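Long-range contact in ribokinase (Thermotoga maritima, PDB 1VM7), which probably phosphorylates ribose at O-5 with ATP and magnesium, feeding nucleotide and amino-acid synthesis or the pentose phosphate pathway: residues A[135-149]-A[158-172]. Residues are numbered along the deposited sequence; the frame is centred on the assembly and turned at random.
Sequences WNTLSESDILLLQNE and CAKRFNGIVIFDPAP
Trp135 lies flat against the guanidinium of Arg161, planes 9° apart, where helix 135-138, just ahead of a beta-alpha-beta unit (strand 143-146, helix 152-161, strand 165-168) of the PfkB-family kinase fold, packs on the end of helix 152-161. Arg161 CZ sits 3.8 Å from the centroid of the five-membered ring in a cation-pi contact, CD rests over the six-membered ring, and NE, still against the indole, forms a salt bridge with Glu157. An alanine at Trp135 would probably leave the arginine side chain without the surface it lies on and open a gap beside Cys158. Leu138 O and Ser141 CB come to the edge of the Phe162 ring, 3.4 Å separating Leu138 O from CE1. From Asp142 the strands run parallel, Asp142 O accepting Ile165 N. Ile143 CG2 meets Ile167 CD1 on the sheet face packed against helix 256-269. On the other face, Leu144 drops CB onto the Phe162 ring, 3.6 Å from its centroid; with CG anti to the backbone N (chi1 175°), CD2 extends to Phe162 CB and Cys158 CB. Leu144 N donates to Ile165 O, and Leu144 O accepts Ile167 N. Leu145 CD1 lies alongside Ile167 CD1, while Leu146 packs against helix 152-161, CD1 3.7 Å from Ala159 CB. Gln147 O approaches the edge of Phe168. Past the strands, Asn148 N bonds Ala171 O, and Glu149, predicted to bind substrate, hydrogen-bonds through OE1 to Ser22 OG and Lys53 N. The Asn148 amide reaches Pro172, which follows a cis peptide bond: ND2 donates to Pro172 O at 2.7 Å, the acceptor lying near the amide plane.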
loop_
_atom_site.group_PDB
_atom_site.type_symbol
_atom_site.label_atom_id
_atom_site.label_comp_id
_atom_site.label_asym_id
_atom_site.label_seq_id
_atom_site.Cartn_x
_atom_site.Cartn_y
_atom_site.Cartn_z
ATOM N N TRP A 135 30.766 13.390 -2.856
ATOM C CA TRP A 135 31.735 13.492 -1.763
ATOM C C TRP A 135 32.293 14.901 -1.599
ATOM O O TRP A 135 32.609 15.335 -0.490
ATOM C CB TRP A 135 32.943 12.566 -1.990
ATOM C CG TRP A 135 32.608 11.145 -1.892
ATOM C CD1 TRP A 135 32.591 10.235 -2.914
ATOM C CD2 TRP A 135 32.206 10.439 -0.709
ATOM N NE1 TRP A 135 32.206 9.002 -2.436
ATOM C CE2 TRP A 135 31.952 9.103 -1.090
ATOM C CE3 TRP A 135 32.019 10.813 0.630
ATOM C CZ2 TRP A 135 31.533 8.129 -0.176
ATOM C CZ3 TRP A 135 31.603 9.850 1.536
ATOM C CH2 TRP A 135 31.367 8.521 1.131
ATOM N N ASN A 136 32.479 15.600 -2.713
ATOM C CA ASN A 136 32.966 16.970 -2.644
ATOM C C ASN A 136 31.965 17.822 -1.858
ATOM O O ASN A 136 32.330 18.533 -0.932
ATOM N N THR A 137 30.698 17.726 -2.215
ATOM C CA THR A 137 29.655 18.443 -1.489
ATOM C C THR A 137 29.526 17.959 -0.047
ATOM O O THR A 137 29.352 18.760 0.856
ATOM C CB THR A 137 28.335 18.282 -2.201
ATOM O OG1 THR A 137 28.481 18.839 -3.508
ATOM C CG2 THR A 137 27.200 18.975 -1.455
ATOM N N LEU A 138 29.612 16.649 0.167
ATOM C CA LEU A 138 29.487 16.097 1.512
ATOM C C LEU A 138 30.600 16.588 2.435
ATOM O O LEU A 138 30.392 16.735 3.633
ATOM C CB LEU A 138 29.504 14.571 1.486
ATOM C CG LEU A 138 29.223 13.944 2.859
ATOM C CD1 LEU A 138 27.794 14.248 3.288
ATOM C CD2 LEU A 138 29.463 12.453 2.844
ATOM N N SER A 139 31.774 16.851 1.874
ATOM C CA SER A 139 32.890 17.339 2.675
ATOM C C SER A 139 32.668 18.778 3.155
ATOM O O SER A 139 33.420 19.284 3.990
ATOM C CB SER A 139 34.195 17.219 1.896
ATOM O OG SER A 139 34.223 18.116 0.800
ATOM N N GLU A 140 31.641 19.442 2.624
ATOM C CA GLU A 140 31.256 20.760 3.129
ATOM C C GLU A 140 30.514 20.683 4.474
ATOM O O GLU A 140 30.305 21.703 5.114
ATOM C CB GLU A 140 30.462 21.542 2.068
ATOM C CG GLU A 140 31.346 21.967 0.868
ATOM C CD GLU A 140 30.627 22.842 -0.151
ATOM O OE1 GLU A 140 29.464 22.527 -0.475
ATOM N N SER A 141 30.125 19.480 4.899
ATOM C CA SER A 141 29.452 19.270 6.185
ATOM C C SER A 141 30.438 18.945 7.309
ATOM O O SER A 141 31.545 18.484 7.057
ATOM C CB SER A 141 28.421 18.130 6.070
ATOM O OG SER A 141 27.413 18.434 5.113
ATOM N N ASP A 142 30.009 19.187 8.549
ATOM C CA ASP A 142 30.818 18.948 9.744
ATOM C C ASP A 142 30.249 17.867 10.639
ATOM O O ASP A 142 30.983 17.264 11.407
ATOM C CB ASP A 142 30.976 20.228 10.571
ATOM C CG ASP A 142 31.479 21.380 9.752
ATOM O OD1 ASP A 142 32.682 21.423 9.437
ATOM O OD2 ASP A 142 30.655 22.239 9.404
ATOM N N ILE A 143 28.949 17.622 10.527
ATOM C CA ILE A 143 28.268 16.576 11.281
ATOM C C ILE A 143 27.480 15.684 10.314
ATOM O O ILE A 143 26.822 16.167 9.399
ATOM C CB ILE A 143 27.294 17.150 12.336
ATOM C CG1 ILE A 143 28.028 18.026 13.356
ATOM C CG2 ILE A 143 26.528 16.012 13.030
ATOM C CD1 ILE A 143 27.091 18.813 14.291
ATOM N N LEU A 144 27.566 14.381 10.527
ATOM C CA LEU A 144 26.958 13.395 9.648
ATOM C C LEU A 144 26.063 12.455 10.401
ATOM O O LEU A 144 26.508 11.764 11.341
ATOM C CB LEU A 144 28.033 12.563 8.933
ATOM C CG LEU A 144 27.564 11.385 8.055
ATOM C CD1 LEU A 144 26.674 11.874 6.969
ATOM C CD2 LEU A 144 28.769 10.656 7.456
ATOM N N LEU A 145 24.792 12.413 9.983
ATOM C CA LEU A 145 23.841 11.454 10.548
ATOM C C LEU A 145 23.562 10.292 9.603
ATOM O O LEU A 145 23.244 10.475 8.429
ATOM C CB LEU A 145 22.526 12.091 10.935
ATOM C CG LEU A 145 22.535 12.752 12.305
ATOM C CD1 LEU A 145 23.507 13.884 12.260
ATOM C CD2 LEU A 145 21.163 13.268 12.600
ATOM N N LEU A 146 23.690 9.098 10.160
ATOM C CA LEU A 146 23.524 7.858 9.437
ATOM C C LEU A 146 22.563 6.980 10.210
ATOM O O LEU A 146 22.440 7.114 11.426
ATOM C CB LEU A 146 24.876 7.156 9.290
ATOM C CG LEU A 146 25.971 7.882 8.508
ATOM C CD1 LEU A 146 27.354 7.214 8.639
ATOM C CD2 LEU A 146 25.565 7.956 7.050
ATOM N N GLN A 147 21.866 6.107 9.486
ATOM C CA GLN A 147 21.080 5.031 10.085
ATOM C C GLN A 147 21.367 3.752 9.313
ATOM O O GLN A 147 22.407 3.629 8.641
ATOM C CB GLN A 147 19.588 5.346 10.115
ATOM C CG GLN A 147 19.239 6.815 10.298
ATOM C CD GLN A 147 19.536 7.702 9.100
ATOM O OE1 GLN A 147 19.371 7.296 7.947
ATOM N NE2 GLN A 147 19.935 8.951 9.377
ATOM N N ASN A 148 20.493 2.756 9.419
ATOM C CA ASN A 148 20.764 1.518 8.692
ATOM C C ASN A 148 19.629 1.128 7.757
ATOM O O ASN A 148 19.321 -0.041 7.667
ATOM C CB ASN A 148 21.067 0.378 9.675
ATOM C CG ASN A 148 21.597 -0.875 8.998
ATOM O OD1 ASN A 148 22.409 -0.810 8.086
ATOM N ND2 ASN A 148 21.166 -2.023 9.480
ATOM N N GLU A 149 19.060 2.106 7.045
ATOM C CA GLU A 149 17.947 1.868 6.115
ATOM C C GLU A 149 18.294 2.138 4.620
ATOM O O GLU A 149 17.428 2.420 3.795
ATOM C CB GLU A 149 16.778 2.713 6.552
ATOM C CG GLU A 149 16.032 2.152 7.767
ATOM C CD GLU A 149 14.757 2.940 8.060
ATOM O OE1 GLU A 149 14.703 4.119 7.677
ATOM O OE2 GLU A 149 13.805 2.381 8.655
ATOM N N CYS A 158 30.433 6.294 3.857
ATOM C CA CYS A 158 30.268 7.644 4.421
ATOM C C CYS A 158 30.959 7.821 5.764
ATOM O O CYS A 158 31.648 8.801 5.974
ATOM C CB CYS A 158 28.786 7.968 4.596
ATOM S SG CYS A 158 28.025 8.384 3.067
ATOM N N ALA A 159 30.732 6.879 6.677
ATOM C CA ALA A 159 31.359 6.917 7.997
ATOM C C ALA A 159 32.883 6.830 7.888
ATOM O O ALA A 159 33.616 7.505 8.635
ATOM C CB ALA A 159 30.810 5.787 8.877
ATOM N N LYS A 160 33.356 6.020 6.942
ATOM C CA LYS A 160 34.789 5.919 6.648
ATOM C C LYS A 160 35.374 7.233 6.142
ATOM O O LYS A 160 36.431 7.672 6.608
ATOM C CB LYS A 160 35.073 4.838 5.593
ATOM C CG LYS A 160 34.886 3.417 6.056
ATOM C CD LYS A 160 35.422 2.420 5.018
ATOM C CE LYS A 160 36.892 2.220 5.179
ATOM N NZ LYS A 160 37.461 1.422 4.054
ATOM N N ARG A 161 34.716 7.835 5.159
ATOM C CA ARG A 161 35.309 8.981 4.490
ATOM C C ARG A 161 35.049 10.329 5.172
ATOM O O ARG A 161 35.788 11.289 4.932
ATOM C CB ARG A 161 34.828 9.067 3.047
ATOM C CG ARG A 161 35.236 7.905 2.198
ATOM C CD ARG A 161 35.366 8.388 0.772
ATOM N NE ARG A 161 35.108 7.330 -0.184
ATOM C CZ ARG A 161 35.200 7.484 -1.496
ATOM N NH1 ARG A 161 35.543 8.671 -2.017
ATOM N NH2 ARG A 161 34.935 6.445 -2.286
ATOM N N PHE A 162 33.999 10.413 5.988
ATOM C CA PHE A 162 33.617 11.688 6.573
ATOM C C PHE A 162 34.685 12.258 7.480
ATOM O O PHE A 162 35.055 11.681 8.494
ATOM C CB PHE A 162 32.294 11.611 7.335
ATOM C CG PHE A 162 31.620 12.955 7.506
ATOM C CD1 PHE A 162 31.258 13.716 6.394
ATOM C CD2 PHE A 162 31.353 13.459 8.767
ATOM C CE1 PHE A 162 30.646 14.933 6.542
ATOM C CE2 PHE A 162 30.736 14.676 8.923
ATOM C CZ PHE A 162 30.377 15.409 7.808
ATOM N N ASN A 163 35.194 13.411 7.080
ATOM C CA ASN A 163 35.947 14.248 7.995
ATOM C C ASN A 163 34.925 15.143 8.701
ATOM O O ASN A 163 34.455 16.147 8.157
ATOM C CB ASN A 163 37.023 15.052 7.271
ATOM C CG ASN A 163 38.059 15.602 8.218
ATOM O OD1 ASN A 163 38.154 15.161 9.368
ATOM N ND2 ASN A 163 38.839 16.576 7.751
ATOM N N GLY A 164 34.553 14.719 9.900
ATOM C CA GLY A 164 33.596 15.411 10.725
ATOM C C GLY A 164 33.047 14.458 11.764
ATOM O O GLY A 164 33.548 13.346 11.931
ATOM N N ILE A 165 32.022 14.903 12.475
ATOM C CA ILE A 165 31.398 14.095 13.506
ATOM C C ILE A 165 30.428 13.127 12.835
ATOM O O ILE A 165 29.555 13.531 12.074
ATOM C CB ILE A 165 30.721 14.981 14.575
ATOM C CG1 ILE A 165 31.796 15.793 15.307
ATOM C CG2 ILE A 165 29.924 14.145 15.553
ATOM C CD1 ILE A 165 31.271 17.039 15.945
ATOM N N VAL A 166 30.648 11.841 13.085
ATOM C CA VAL A 166 29.864 10.767 12.509
ATOM C C VAL A 166 28.994 10.165 13.619
ATOM O O VAL A 166 29.516 9.652 14.627
ATOM C CB VAL A 166 30.758 9.675 11.870
ATOM C CG1 VAL A 166 29.909 8.555 11.231
ATOM C CG2 VAL A 166 31.687 10.281 10.842
ATOM N N ILE A 167 27.674 10.285 13.407
ATOM C CA ILE A 167 26.633 9.773 14.280
ATOM C C ILE A 167 25.918 8.653 13.525
ATOM O O ILE A 167 25.371 8.892 12.454
ATOM C CB ILE A 167 25.601 10.862 14.617
ATOM C CG1 ILE A 167 26.290 12.035 15.336
ATOM C CG2 ILE A 167 24.478 10.263 15.450
ATOM C CD1 ILE A 167 25.522 13.362 15.368
ATOM N N PHE A 168 25.950 7.437 14.084
ATOM C CA PHE A 168 25.334 6.255 13.462
ATOM C C PHE A 168 24.245 5.663 14.374
ATOM O O PHE A 168 24.497 5.256 15.495
ATOM C CB PHE A 168 26.401 5.215 13.129
ATOM C CG PHE A 168 25.852 3.910 12.638
ATOM C CD1 PHE A 168 25.015 3.860 11.553
ATOM C CD2 PHE A 168 26.189 2.715 13.275
ATOM C CE1 PHE A 168 24.519 2.660 11.106
ATOM C CE2 PHE A 168 25.703 1.516 12.829
ATOM C CZ PHE A 168 24.862 1.477 11.749
ATOM N N ASP A 169 23.018 5.689 13.871
ATOM C CA ASP A 169 21.869 5.122 14.537
ATOM C C ASP A 169 21.705 3.701 13.981
ATOM O O ASP A 169 21.347 3.492 12.805
ATOM C CB ASP A 169 20.664 5.996 14.234
ATOM C CG ASP A 169 19.477 5.729 15.128
ATOM O OD1 ASP A 169 19.680 5.152 16.234
ATOM O OD2 ASP A 169 18.344 6.154 14.712
ATOM N N PRO A 170 22.014 2.696 14.803
ATOM C CA PRO A 170 22.070 1.338 14.273
ATOM C C PRO A 170 20.653 0.743 14.158
ATOM O O PRO A 170 20.327 -0.244 14.795
ATOM C CB PRO A 170 22.945 0.616 15.300
ATOM C CG PRO A 170 22.579 1.317 16.622
ATOM C CD PRO A 170 22.319 2.744 16.250
ATOM N N ALA A 171 19.829 1.348 13.306
ATOM C CA ALA A 171 18.410 1.037 13.248
ATOM C C ALA A 171 17.987 0.729 11.797
ATOM O O ALA A 171 18.139 1.571 10.921
ATOM C CB ALA A 171 17.635 2.205 13.799
ATOM N N PRO A 172 17.528 -0.498 11.512
ATOM C CA PRO A 172 17.563 -1.680 12.379
ATOM C C PRO A 172 18.977 -2.146 12.619
ATOM O O PRO A 172 19.877 -1.814 11.858
ATOM C CB PRO A 172 16.846 -2.761 11.546
ATOM C CG PRO A 172 16.966 -2.291 10.121
ATOM C CD PRO A 172 16.888 -0.802 10.216
#